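Local coordinates for protein glycosyl hydrolase, family 38 (Enterococcus faecalis, PDB 5KBP) that probably acts as an alpha-mannosidase of glycoside hydrolase family 38, hydrolysing alpha-linked mannose from carbohydrate substrates, at residues A[124-129]-A[146-151]; A[172-177]-A[186-191]. All coordinates share one frame; numbering follows the deposited sequence.

Interaction 1: residues A[124-129]-A[146-151]; sequences GYFPDT and PAAAFG
Phe126 pairs with Phe150, their CB atoms touching, where the parallel strands 124-126 and 147-150, the two strands of a beta-alpha-beta unit built around helix 136-141, run side by side in the family 38 N-terminal domain. Phe126 N donates to Ala149 O at 2.7 Å, and Gly124 O takes the N-H of Ala149. At the start of the pairing Gly124 N donates to Ala147 O at 2.7 Å; at its other end Gly151 N makes a weak bond to Phe126 O.

From the backbone outward, Phe126 CB lies 3.8 Å from Ala149 O and 4.1 Å from Phe150 CB. With CG anti to the carbonyl carbon (chi1 -53°), the ring turns back along the strand. On one side CD2 passes Ala149 O at 4.1 Å and CE2 meets the methyl CB of Ala148 at 4.3 Å, both partners near the ring plane at its edge; on the other, Thr129 OG1 lies in the plane, 3.6 Å from CD1. The ring also touches Thr136 and Met140 of helix 136-141 and meets the ring of Phe89. The Phe150 ring leads away from strand 124-126, towards Trp177, while Phe150 CA approaches Phe126 O to 3.1 Å in a CA-H...O contact.

Interaction 2: residues A[172-177]-A[186-191]; sequences YSEMWW and FGLLFA
A beta hairpin is formed by strands 174-178 and 184-189, and its side-chain contact centres on Trp176 and Phe186, a non-hydrogen-bonded pair. Phe186 turns an edge towards the face of the six-membered ring of Trp176, with Phe186 CD1 over that face, a T-shaped stack with centroids 5.9 Å apart and planes at 76°. Trp176 CZ3 lies 3.9 Å from Phe186 CB, and CE3 packs against Phe186 CA; the indole also has a cation-pi partner in Lys184.

Phe186 CG stands anti to its backbone N (chi1 175°), which carries the ring alongside Glu174, two residues back from Trp176 on the same face. There Phe186 CZ lies 3.7 Å from Glu174 CG, and the aliphatic part of the glutamate runs beside the ring edge. The carboxylate is held farther on, OE2 bonding to Ser223 OG.

Within the mixed sheet of the N-terminal domain, the hairpin places strand 184-189 between its partner and strand 147-150. Met175 and Gly187 form a hydrogen-bonded antiparallel pair: Gly187 N donates to Met175 O at 2.6 Å, and Met175 N to Gly187 O at 2.9 Å. On the face opposite Phe186, the Met175 side chain rises from its own strand and bends at chi3 (64°) towards Leu189 of the partner strand, bringing the methyl CE to 3.7 Å from Leu189 CB. Beyond the last bridge, Leu189 N still bonds to Ser173 O, and Ser173 CB meets the methyl CB of Ala191 at 3.9 Å.

How the interactions relate
From the N terminus, strand 124-126 leads through helix 136-141 to strand 147-150, where interaction 1 closes the first loop. The chain then runs on to strand 174-178 and turns back into strand 184-189, closing a shorter loop, the hairpin of interaction 2. The two loops follow in series, neither nested nor crossed. In space they join, because strand 184-189 lies beside strand 147-150: Phe150 O and Phe190 N, 3.0 Å apart, probably hydrogen-bond, as do Ala148 N and Phe186 O at 3.1 Å. Phe150 CZ also packs on Met175 SD at 3.7 Å. Four neighbouring strands of one mixed sheet are thus tied together, from 124-126 to 174-178.

Interaction 1: residues A[124-129]-A[146-151]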
loop_
_atom_site.group_PDB
_atom_site.type_symbol
_atom_site.label_atom_id
_atom_site.label_comp_id
_atom_site.label_asym_id
_atom_site.label_seq_id
_atom_site.Cartn_x
_atom_site.Cartn_y
_atom_site.Cartn_z
ATOM N N GLY A 124 -0.475 26.752 -16.939
ATOM C CA GLY A 124 0.283 26.155 -15.857
ATOM C C GLY A 124 -0.382 26.448 -14.528
ATOM O O GLY A 124 -0.611 27.612 -14.190
ATOM N N TYR A 125 -0.707 25.409 -13.769
ATOM C CA TYR A 125 -1.518 25.539 -12.561
ATOM C C TYR A 125 -0.656 25.187 -11.352
ATOM O O TYR A 125 -0.403 24.010 -11.081
ATOM C CB TYR A 125 -2.755 24.648 -12.657
ATOM C CG TYR A 125 -3.921 25.085 -11.797
ATOM C CD1 TYR A 125 -4.541 26.310 -12.002
ATOM C CD2 TYR A 125 -4.421 24.258 -10.799
ATOM C CE1 TYR A 125 -5.614 26.709 -11.222
ATOM C CE2 TYR A 125 -5.493 24.646 -10.018
ATOM C CZ TYR A 125 -6.086 25.873 -10.233
ATOM O OH TYR A 125 -7.153 26.262 -9.456
ATOM N N PHE A 126 -0.208 26.211 -10.627
ATOM C CA PHE A 126 0.575 26.039 -9.402
ATOM C C PHE A 126 -0.059 26.834 -8.263
ATOM O O PHE A 126 0.571 27.724 -7.685
ATOM C CB PHE A 126 2.024 26.474 -9.618
ATOM C CG PHE A 126 2.690 25.816 -10.789
ATOM C CD1 PHE A 126 3.332 24.599 -10.643
ATOM C CD2 PHE A 126 2.685 26.421 -12.036
ATOM C CE1 PHE A 126 3.951 23.993 -11.715
ATOM C CE2 PHE A 126 3.303 25.819 -13.114
ATOM C CZ PHE A 126 3.936 24.604 -12.951
ATOM N N PRO A 127 -1.305 26.521 -7.898
ATOM C CA PRO A 127 -2.009 27.385 -6.937
ATOM C C PRO A 127 -1.439 27.329 -5.531
ATOM O O PRO A 127 -1.534 28.324 -4.802
ATOM C CB PRO A 127 -3.447 26.852 -6.983
ATOM C CG PRO A 127 -3.289 25.414 -7.330
ATOM C CD PRO A 127 -2.102 25.333 -8.257
ATOM N N ASP A 128 -0.839 26.207 -5.128
ATOM C CA ASP A 128 -0.375 26.038 -3.757
ATOM C C ASP A 128 1.038 25.465 -3.693
ATOM O O ASP A 128 1.432 24.919 -2.658
ATOM C CB ASP A 128 -1.344 25.146 -2.975
ATOM C CG ASP A 128 -1.263 25.365 -1.480
ATOM O OD1 ASP A 128 -0.857 26.470 -1.064
ATOM O OD2 ASP A 128 -1.605 24.434 -0.721
ATOM N N THR A 129 1.810 25.583 -4.772
ATOM C CA THR A 129 3.145 25.000 -4.806
ATOM C C THR A 129 4.087 25.775 -3.891
ATOM O O THR A 129 4.159 27.006 -3.951
ATOM C CB THR A 129 3.685 24.992 -6.236
ATOM O OG1 THR A 129 2.720 24.394 -7.111
ATOM C CG2 THR A 129 4.983 24.200 -6.313
ATOM N N PRO A 146 1.433 28.753 -22.602
ATOM C CA PRO A 146 1.937 30.133 -22.629
ATOM C C PRO A 146 1.719 30.926 -21.349
ATOM O O PRO A 146 2.176 32.073 -21.276
ATOM C CB PRO A 146 1.133 30.745 -23.782
ATOM C CG PRO A 146 -0.184 30.052 -23.697
ATOM C CD PRO A 146 0.101 28.642 -23.225
ATOM N N ALA A 147 1.046 30.363 -20.348
ATOM C CA ALA A 147 0.760 31.094 -19.123
ATOM C C ALA A 147 0.766 30.134 -17.942
ATOM O O ALA A 147 0.580 28.924 -18.097
ATOM C CB ALA A 147 -0.580 31.834 -19.211
ATOM N N ALA A 148 0.979 30.693 -16.752
ATOM C CA ALA A 148 1.044 29.907 -15.527
ATOM C C ALA A 148 0.428 30.695 -14.382
ATOM O O ALA A 148 0.817 31.840 -14.133
ATOM C CB ALA A 148 2.490 29.527 -15.186
ATOM N N ALA A 149 -0.529 30.079 -13.690
ATOM C CA ALA A 149 -1.168 30.674 -12.524
ATOM C C ALA A 149 -0.563 30.080 -11.259
ATOM O O ALA A 149 -0.467 28.856 -11.128
ATOM C CB ALA A 149 -2.679 30.443 -12.549
ATOM N N PHE A 150 -0.160 30.948 -10.332
ATOM C CA PHE A 150 0.508 30.522 -9.110
ATOM C C PHE A 150 0.033 31.381 -7.947
ATOM O O PHE A 150 -0.631 32.405 -8.132
ATOM C CB PHE A 150 2.034 30.596 -9.252
ATOM C CG PHE A 150 2.548 31.969 -9.576
ATOM C CD1 PHE A 150 2.578 32.422 -10.885
ATOM C CD2 PHE A 150 3.007 32.807 -8.573
ATOM C CE1 PHE A 150 3.050 33.685 -11.188
ATOM C CE2 PHE A 150 3.481 34.072 -8.868
ATOM C CZ PHE A 150 3.503 34.511 -10.178
ATOM N N GLY A 151 0.389 30.959 -6.736
ATOM C CA GLY A 151 -0.079 31.637 -5.542
ATOM C C GLY A 151 1.009 32.072 -4.581
ATOM O O GLY A 151 0.815 33.016 -3.809
#

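Interaction 2: residues A[172-177]-A[186-191]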
loop_
_atom_site.group_PDB
_atom_site.type_symbol
_atom_site.label_atom_id
_atom_site.label_comp_id
_atom_site.label_asym_id
_atom_site.label_seq_id
_atom_site.Cartn_x
_atom_site.Cartn_y
_atom_site.Cartn_z
ATOM N N TYR A 172 1.019 44.559 -9.833
ATOM C CA TYR A 172 -0.236 44.013 -10.321
ATOM C C TYR A 172 -0.280 42.506 -10.108
ATOM O O TYR A 172 0.744 41.856 -9.883
ATOM C CB TYR A 172 -0.440 44.329 -11.809
ATOM C CG TYR A 172 -0.151 45.767 -12.174
ATOM C CD1 TYR A 172 -1.078 46.769 -11.917
ATOM C CD2 TYR A 172 1.046 46.122 -12.781
ATOM C CE1 TYR A 172 -0.819 48.084 -12.252
ATOM C CE2 TYR A 172 1.315 47.434 -13.119
ATOM C CZ TYR A 172 0.378 48.411 -12.852
ATOM O OH TYR A 172 0.640 49.720 -13.188
ATOM N N SER A 173 -1.493 41.960 -10.182
ATOM C CA SER A 173 -1.707 40.520 -10.132
ATOM C C SER A 173 -1.417 39.836 -11.461
ATOM O O SER A 173 -1.579 38.615 -11.560
ATOM C CB SER A 173 -3.141 40.216 -9.690
ATOM O OG SER A 173 -4.075 41.011 -10.398
ATOM N N GLU A 174 -1.008 40.591 -12.478
ATOM C CA GLU A 174 -0.527 40.051 -13.740
ATOM C C GLU A 174 0.914 40.499 -13.933
ATOM O O GLU A 174 1.275 41.622 -13.567
ATOM C CB GLU A 174 -1.385 40.514 -14.925
ATOM C CG GLU A 174 -2.862 40.157 -14.829
ATOM C CD GLU A 174 -3.628 41.064 -13.885
ATOM O OE1 GLU A 174 -4.420 40.547 -13.069
ATOM O OE2 GLU A 174 -3.431 42.295 -13.954
ATOM N N MET A 175 1.735 39.625 -14.504
ATOM C CA MET A 175 3.159 39.909 -14.612
ATOM C C MET A 175 3.767 39.025 -15.689
ATOM O O MET A 175 3.165 38.043 -16.133
ATOM C CB MET A 175 3.869 39.695 -13.271
ATOM C CG MET A 175 3.970 38.233 -12.857
ATOM S SD MET A 175 4.290 38.017 -11.098
ATOM C CE MET A 175 2.798 38.723 -10.401
ATOM N N TRP A 176 4.975 39.393 -16.105
ATOM C CA TRP A 176 5.776 38.559 -16.987
ATOM C C TRP A 176 6.739 37.727 -16.156
ATOM O O TRP A 176 7.343 38.225 -15.200
ATOM C CB TRP A 176 6.551 39.410 -17.995
ATOM C CG TRP A 176 5.673 40.189 -18.920
ATOM C CD1 TRP A 176 5.555 41.546 -18.987
ATOM C CD2 TRP A 176 4.779 39.656 -19.904
ATOM N NE1 TRP A 176 4.646 41.892 -19.958
ATOM C CE2 TRP A 176 4.155 40.751 -20.535
ATOM C CE3 TRP A 176 4.446 38.361 -20.315
ATOM C CZ2 TRP A 176 3.218 40.591 -21.554
ATOM C CZ3 TRP A 176 3.516 38.205 -21.327
ATOM C CH2 TRP A 176 2.913 39.313 -21.935
ATOM N N TRP A 177 6.873 36.455 -16.515
ATOM C CA TRP A 177 7.772 35.538 -15.825
ATOM C C TRP A 177 8.833 35.082 -16.817
ATOM O O TRP A 177 8.532 34.339 -17.758
ATOM C CB TRP A 177 7.008 34.353 -15.241
ATOM C CG TRP A 177 7.789 33.594 -14.216
ATOM C CD1 TRP A 177 9.056 33.864 -13.785
ATOM C CD2 TRP A 177 7.354 32.441 -13.487
ATOM N NE1 TRP A 177 9.436 32.948 -12.835
ATOM C CE2 TRP A 177 8.409 32.064 -12.635
ATOM C CE3 TRP A 177 6.174 31.690 -13.475
ATOM C CZ2 TRP A 177 8.321 30.968 -11.779
ATOM C CZ3 TRP A 177 6.089 30.605 -12.624
ATOM C CH2 TRP A 177 7.154 30.255 -11.788
ATOM N N PHE A 186 3.394 34.474 -19.509
ATOM C CA PHE A 186 2.478 35.348 -18.788
ATOM C C PHE A 186 2.172 34.749 -17.421
ATOM O O PHE A 186 1.780 33.582 -17.322
ATOM C CB PHE A 186 1.186 35.555 -19.579
ATOM C CG PHE A 186 0.144 36.341 -18.836
ATOM C CD1 PHE A 186 0.298 37.702 -18.640
ATOM C CD2 PHE A 186 -0.986 35.719 -18.334
ATOM C CE1 PHE A 186 -0.655 38.429 -17.954
ATOM C CE2 PHE A 186 -1.945 36.442 -17.648
ATOM C CZ PHE A 186 -1.777 37.799 -17.459
ATOM N N GLY A 187 2.353 35.546 -16.372
ATOM C CA GLY A 187 2.143 35.103 -15.005
ATOM C C GLY A 187 0.855 35.678 -14.439
ATOM O O GLY A 187 0.633 36.890 -14.482
ATOM N N LEU A 188 0.014 34.789 -13.911
ATOM C CA LEU A 188 -1.244 35.161 -13.271
ATOM C C LEU A 188 -1.134 34.827 -11.789
ATOM O O LEU A 188 -1.121 33.651 -11.411
ATOM C CB LEU A 188 -2.424 34.436 -13.917
ATOM C CG LEU A 188 -3.822 34.775 -13.390
ATOM C CD1 LEU A 188 -4.103 36.262 -13.541
ATOM C CD2 LEU A 188 -4.885 33.949 -14.100
ATOM N N LEU A 189 -1.055 35.857 -10.954
ATOM C CA LEU A 189 -0.871 35.690 -9.519
ATOM C C LEU A 189 -2.216 35.753 -8.808
ATOM O O LEU A 189 -3.013 36.664 -9.054
ATOM C CB LEU A 189 0.063 36.764 -8.961
ATOM C CG LEU A 189 0.136 36.861 -7.436
ATOM C CD1 LEU A 189 0.785 35.621 -6.840
ATOM C CD2 LEU A 189 0.873 38.121 -7.010
ATOM N N PHE A 190 -2.464 34.782 -7.927
ATOM C CA PHE A 190 -3.610 34.836 -7.022
ATOM C C PHE A 190 -3.243 35.786 -5.885
ATOM O O PHE A 190 -2.891 35.381 -4.774
ATOM C CB PHE A 190 -3.974 33.446 -6.512
ATOM C CG PHE A 190 -4.316 32.467 -7.601
ATOM C CD1 PHE A 190 -5.415 32.675 -8.416
ATOM C CD2 PHE A 190 -3.548 31.331 -7.799
ATOM C CE1 PHE A 190 -5.734 31.777 -9.417
ATOM C CE2 PHE A 190 -3.862 30.429 -8.797
ATOM C CZ PHE A 190 -4.958 30.652 -9.607
ATOM N N ALA A 191 -3.314 37.088 -6.186
ATOM C CA ALA A 191 -2.878 38.098 -5.227
ATOM C C ALA A 191 -3.754 38.108 -3.983
ATOM O O ALA A 191 -3.301 38.518 -2.909
ATOM C CB ALA A 191 -2.866 39.478 -5.884
#